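Local atomic coordinates of halogenase PltM (Pseudomonas fluorescens, PDB entry 6BZN), a protein that halogenates phenolic compounds with chloride, bromide or iodide and, as a flavoprotein of the tryptophan halogenase family, binds FAD. Residues S403-S408 / Q476-A481; D397-C402 / S469-S474. One frame throughout, in Å; residues are numbered along the deposited sequence.

Contact 1 of 2, residues S403-S408 / Q476-A481; sequences SYEAFS and QVMQQA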
loop_
_atom_site.group_PDB
_atom_site.type_symbol
_atom_site.label_atom_id
_atom_site.label_comp_id
_atom_site.label_asym_id
_atom_site.label_seq_id
_atom_site.Cartn_x
_atom_site.Cartn_y
_atom_site.Cartn_z
ATOM N N SER A 403 -10.438 9.212 7.283
ATOM C CA SER A 403 -11.291 8.636 6.259
ATOM C C SER A 403 -12.422 7.793 6.848
ATOM O O SER A 403 -13.563 7.904 6.421
ATOM C CB SER A 403 -10.476 7.784 5.288
ATOM O OG SER A 403 -9.548 8.576 4.580
ATOM N N TYR A 404 -12.096 6.940 7.816
ATOM C CA TYR A 404 -13.120 6.120 8.463
ATOM C C TYR A 404 -14.217 6.998 9.121
ATOM O O TYR A 404 -15.371 6.610 9.156
ATOM C CB TYR A 404 -12.511 5.172 9.492
ATOM C CG TYR A 404 -12.083 3.806 8.972
ATOM C CD1 TYR A 404 -10.851 3.617 8.361
ATOM C CD2 TYR A 404 -12.905 2.687 9.126
ATOM C CE1 TYR A 404 -10.451 2.358 7.925
ATOM C CE2 TYR A 404 -12.505 1.433 8.688
ATOM C CZ TYR A 404 -11.271 1.267 8.091
ATOM O OH TYR A 404 -10.867 0.002 7.668
ATOM N N GLU A 405 -13.852 8.168 9.641
ATOM C CA GLU A 405 -14.855 9.098 10.179
ATOM C C GLU A 405 -15.692 9.693 9.041
ATOM O O GLU A 405 -16.909 9.831 9.169
ATOM C CB GLU A 405 -14.189 10.205 10.985
ATOM C CG GLU A 405 -15.154 11.192 11.635
ATOM C CD GLU A 405 -16.050 10.581 12.702
ATOM O OE1 GLU A 405 -15.719 9.518 13.278
ATOM O OE2 GLU A 405 -17.101 11.197 12.976
ATOM N N ALA A 406 -15.041 10.031 7.932
ATOM C CA ALA A 406 -15.738 10.535 6.754
ATOM C C ALA A 406 -16.692 9.518 6.111
ATOM O O ALA A 406 -17.567 9.923 5.340
ATOM C CB ALA A 406 -14.748 11.037 5.720
ATOM N N PHE A 407 -16.529 8.223 6.396
ATOM C CA PHE A 407 -17.483 7.213 5.937
ATOM C C PHE A 407 -18.920 7.425 6.444
ATOM O O PHE A 407 -19.837 6.792 5.925
ATOM C CB PHE A 407 -17.098 5.790 6.390
ATOM C CG PHE A 407 -15.833 5.204 5.787
ATOM C CD1 PHE A 407 -15.156 5.764 4.697
ATOM C CD2 PHE A 407 -15.355 4.002 6.311
ATOM C CE1 PHE A 407 -13.998 5.154 4.187
ATOM C CE2 PHE A 407 -14.221 3.390 5.801
ATOM C CZ PHE A 407 -13.531 3.967 4.746
ATOM N N SER A 408 -19.121 8.256 7.470
ATOM C CA SER A 408 -20.463 8.447 8.062
ATOM C C SER A 408 -21.509 9.075 7.140
ATOM O O SER A 408 -22.684 8.976 7.435
ATOM C CB SER A 408 -20.394 9.300 9.338
ATOM O OG SER A 408 -19.849 10.573 9.051
ATOM N N GLN A 476 -7.373 17.774 11.477
ATOM C CA GLN A 476 -7.833 18.439 12.718
ATOM C C GLN A 476 -9.346 18.601 12.713
ATOM O O GLN A 476 -9.988 18.318 13.726
ATOM C CB GLN A 476 -7.176 19.816 12.920
ATOM C CG GLN A 476 -5.712 19.759 13.310
ATOM C CD GLN A 476 -4.964 21.091 13.165
ATOM O OE1 GLN A 476 -5.552 22.137 12.851
ATOM N NE2 GLN A 476 -3.647 21.053 13.398
ATOM N N VAL A 477 -9.905 19.037 11.574
ATOM C CA VAL A 477 -11.359 19.169 11.416
ATOM C C VAL A 477 -12.043 17.820 11.642
ATOM O O VAL A 477 -13.030 17.744 12.393
ATOM C CB VAL A 477 -11.779 19.757 10.032
ATOM C CG1 VAL A 477 -13.273 19.585 9.783
ATOM C CG2 VAL A 477 -11.392 21.228 9.928
ATOM N N MET A 478 -11.521 16.764 11.007
ATOM C CA MET A 478 -12.114 15.427 11.152
ATOM C C MET A 478 -12.008 14.846 12.558
ATOM O O MET A 478 -12.971 14.256 13.041
ATOM C CB MET A 478 -11.509 14.441 10.154
ATOM C CG MET A 478 -11.803 14.761 8.697
ATOM S SD MET A 478 -13.558 14.963 8.306
ATOM C CE MET A 478 -14.214 13.365 8.751
ATOM N N GLN A 479 -10.859 15.006 13.210
ATOM C CA GLN A 479 -10.687 14.469 14.570
ATOM C C GLN A 479 -11.604 15.201 15.560
ATOM O O GLN A 479 -12.223 14.569 16.412
ATOM C CB GLN A 479 -9.213 14.504 15.019
ATOM C CG GLN A 479 -8.294 13.532 14.256
ATOM C CD GLN A 479 -8.614 12.045 14.464
ATOM O OE1 GLN A 479 -9.277 11.660 15.435
ATOM N NE2 GLN A 479 -8.128 11.198 13.550
ATOM N N GLN A 480 -11.712 16.519 15.417
ATOM C CA GLN A 480 -12.620 17.313 16.247
ATOM C C GLN A 480 -14.086 16.923 16.011
ATOM O O GLN A 480 -14.869 16.807 16.962
ATOM C CB GLN A 480 -12.420 18.798 15.972
ATOM C CG GLN A 480 -13.182 19.712 16.913
ATOM C CD GLN A 480 -13.139 21.154 16.454
ATOM O OE1 GLN A 480 -13.848 21.530 15.517
ATOM N NE2 GLN A 480 -12.303 21.967 17.094
ATOM N N ALA A 481 -14.439 16.710 14.744
ATOM C CA ALA A 481 -15.758 16.192 14.378
ATOM C C ALA A 481 -16.065 14.849 15.051
ATOM O O ALA A 481 -17.180 14.653 15.557
ATOM C CB ALA A 481 -15.879 16.072 12.864
HETATM O O HOH W 1 -19.042 12.033 14.594
#
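The methyl end of Met478 meets Glu405 and Ala406 of helix 383-406, and this apolar touch carries most of the contact. Met478 CE lies 3.7 Å from Glu405 CG. On the alanine, Met478 CE sits 3.9 Å from Ala406 CB. It also reaches the backbone, with Met478 CE at 3.5 Å from Ala406 N. The thioether chain folds at chi2 and again at chi3 (-54° and -60°), which brings the methyl group against Glu405 and Ala406. The meeting is close: the CA atoms of Glu405 and Met478 are 7.0 Å apart.

The polar part of the contact is indirect. Glu405 has its CG anti to the backbone N (chi1 -178°) and bends at chi2, so that its aliphatic part passes the methionine while its carboxylate continues to the partly exposed margin. There a water donates to Glu405 OE2 over 2.7 Å and, weakly, to Ala481 O over 3.4 Å, linking the carboxylate to the backbone of helix 465-483.

Trp416 of helix 410-441 packs on both Ala406 and Met478, and Thr491 of helix 488-502 touches Met478 and Ala481. The contact is thus one seam of an all-helical bundle in the C-terminal region, in which a bent methionine lays its methyl group on the neighbouring helix and a water bridges the margin, away from the flavin site.

Contact 2 of 2, residues D397-C402 / S469-S474; sequences DQLVSC and SLFRQS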
loop_
_atom_site.group_PDB
_atom_site.type_symbol
_atom_site.label_atom_id
_atom_site.label_comp_id
_atom_site.label_asym_id
_atom_site.label_seq_id
_atom_site.Cartn_x
_atom_site.Cartn_y
_atom_site.Cartn_z
ATOM N N ASP A 397 -1.715 6.799 9.192
ATOM C CA ASP A 397 -2.653 6.701 10.330
ATOM C C ASP A 397 -3.655 7.865 10.347
ATOM O O ASP A 397 -4.848 7.639 10.572
ATOM C CB ASP A 397 -1.879 6.666 11.639
ATOM C CG ASP A 397 -2.749 6.318 12.845
ATOM O OD1 ASP A 397 -3.678 5.487 12.738
ATOM O OD2 ASP A 397 -2.456 6.856 13.938
ATOM N N GLN A 398 -3.185 9.095 10.119
ATOM C CA GLN A 398 -4.097 10.248 10.057
ATOM C C GLN A 398 -5.011 10.145 8.841
ATOM O O GLN A 398 -6.237 10.275 8.969
ATOM C CB GLN A 398 -3.344 11.582 10.063
ATOM C CG GLN A 398 -2.823 12.017 11.433
ATOM C CD GLN A 398 -3.933 12.325 12.437
ATOM O OE1 GLN A 398 -4.811 13.159 12.185
ATOM N NE2 GLN A 398 -3.907 11.643 13.581
ATOM N N LEU A 399 -4.431 9.850 7.678
ATOM C CA LEU A 399 -5.240 9.709 6.468
ATOM C C LEU A 399 -6.387 8.721 6.656
ATOM O O LEU A 399 -7.543 9.036 6.341
ATOM C CB LEU A 399 -4.375 9.288 5.283
ATOM C CG LEU A 399 -5.097 8.881 3.995
ATOM C CD1 LEU A 399 -5.814 10.077 3.374
ATOM C CD2 LEU A 399 -4.137 8.247 3.011
ATOM N N VAL A 400 -6.070 7.553 7.198
ATOM C CA VAL A 400 -7.020 6.466 7.262
ATOM C C VAL A 400 -8.028 6.701 8.383
ATOM O O VAL A 400 -9.219 6.540 8.163
ATOM C CB VAL A 400 -6.324 5.089 7.397
ATOM C CG1 VAL A 400 -7.323 4.003 7.765
ATOM C CG2 VAL A 400 -5.622 4.735 6.096
ATOM N N SER A 401 -7.567 7.082 9.569
ATOM C CA SER A 401 -8.486 7.342 10.676
ATOM C C SER A 401 -9.497 8.429 10.302
ATOM O O SER A 401 -10.699 8.276 10.526
ATOM C CB SER A 401 -7.744 7.705 11.966
ATOM O OG SER A 401 -6.970 8.887 11.826
ATOM N N CYS A 402 -9.025 9.516 9.702
ATOM C CA CYS A 402 -9.942 10.586 9.266
ATOM C C CYS A 402 -10.901 10.104 8.162
ATOM O O CYS A 402 -12.057 10.525 8.128
ATOM C CB CYS A 402 -9.160 11.825 8.837
ATOM S SG CYS A 402 -8.285 12.602 10.224
ATOM N N SER A 469 -0.206 21.814 4.789
ATOM C CA SER A 469 -1.097 22.690 5.563
ATOM C C SER A 469 -2.572 22.268 5.421
ATOM O O SER A 469 -3.308 22.176 6.425
ATOM C CB SER A 469 -0.912 24.154 5.126
ATOM O OG SER A 469 -1.899 24.986 5.721
ATOM N N LEU A 470 -3.011 22.016 4.187
ATOM C CA LEU A 470 -4.366 21.513 3.951
ATOM C C LEU A 470 -4.600 20.185 4.669
ATOM O O LEU A 470 -5.619 20.017 5.343
ATOM C CB LEU A 470 -4.668 21.365 2.453
ATOM C CG LEU A 470 -5.959 20.652 2.063
ATOM C CD1 LEU A 470 -7.197 21.388 2.543
ATOM C CD2 LEU A 470 -5.984 20.468 0.551
ATOM N N PHE A 471 -3.644 19.256 4.538
ATOM C CA PHE A 471 -3.798 17.949 5.149
ATOM C C PHE A 471 -3.888 18.042 6.672
ATOM O O PHE A 471 -4.798 17.484 7.258
ATOM C CB PHE A 471 -2.663 17.036 4.721
ATOM C CG PHE A 471 -2.770 15.638 5.263
ATOM C CD1 PHE A 471 -3.602 14.723 4.664
ATOM C CD2 PHE A 471 -2.022 15.248 6.370
ATOM C CE1 PHE A 471 -3.688 13.431 5.139
ATOM C CE2 PHE A 471 -2.107 13.952 6.857
ATOM C CZ PHE A 471 -2.940 13.045 6.250
ATOM N N ARG A 472 -2.963 18.772 7.291
ATOM C CA ARG A 472 -2.934 18.952 8.749
ATOM C C ARG A 472 -4.260 19.544 9.266
ATOM O O ARG A 472 -4.899 18.987 10.168
ATOM C CB ARG A 472 -1.725 19.832 9.124
ATOM C CG ARG A 472 -1.500 20.105 10.604
ATOM C CD ARG A 472 -0.284 21.004 10.859
ATOM N NE ARG A 472 -0.230 22.207 10.007
ATOM C CZ ARG A 472 -0.963 23.318 10.168
ATOM N NH1 ARG A 472 -1.852 23.440 11.161
ATOM N NH2 ARG A 472 -0.810 24.330 9.319
ATOM N N GLN A 473 -4.697 20.641 8.653
ATOM C CA GLN A 473 -5.931 21.309 9.080
ATOM C C GLN A 473 -7.192 20.479 8.819
ATOM O O GLN A 473 -8.099 20.446 9.652
ATOM C CB GLN A 473 -6.047 22.691 8.437
ATOM C CG GLN A 473 -4.970 23.656 8.901
ATOM C CD GLN A 473 -5.125 25.027 8.261
ATOM O OE1 GLN A 473 -4.350 25.414 7.387
ATOM N NE2 GLN A 473 -6.144 25.745 8.669
ATOM N N SER A 474 -7.240 19.790 7.679
ATOM C CA SER A 474 -8.360 18.892 7.379
ATOM C C SER A 474 -8.475 17.722 8.358
ATOM O O SER A 474 -9.586 17.374 8.755
ATOM C CB SER A 474 -8.266 18.364 5.944
ATOM O OG SER A 474 -8.295 19.440 5.031
#
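Helices 383-406 and 465-483 face each other here with Leu399 CA and Phe471 CA 8.5 Å apart. Phe471 spans the gap. With its CG anti to the backbone N, the torsion (chi1 -178°) carries the ring across to the other helix, where CZ makes the nearest approach. Leu399 N lies at the ring edge, near the ring plane, 3.8 Å from Phe471 CZ, and Leu399 CB is 4.1 Å from the same Phe471 CZ. Gln398 CB approaches the ring obliquely, also 4.1 Å from Phe471 CZ, so the glutamine contributes its aliphatic root to the contact.

Within each helix a serine hydroxyl bonds back to the carbonyl four residues earlier, Ser401 OG to Asp397 O and Ser474 OG to Leu470 O, arriving from the opposite face of the carbonyl plane to the serine's own N-H.

The Asp397 carboxylate accepts hydrogen bonds from Thr213 OG1 and Ala212 N, while Trp416 of helix 410-441 touches Cys402 and Ser474. An aromatic side chain thus bridges two helices in the buried interior of the C-terminal helical bundle; the side chain of Leu399 is about 9 Å from that of Ser351, which binds FAD in the flavin complex, though the flavin is absent here.

Both contacts join the same pair, helix 383-406 and helix 465-483, and together show how one helix interface changes character along its length. Their centres are 9 Å apart, and Gln479 connects them, its NE2 packing against Ser401 and Cys402. Trp416 of helix 410-441 also borders both. Each contact is largely buried, but the centre of contact 2 is about 17 Å from the centre of the chain, that of contact 1 about 21 Å. The closer backbones of contact 1 are met by a bent methionine, with a water joining the partly exposed margin; the wider spacing of contact 2 is met by an extended phenylalanine ring, without such a water bridge.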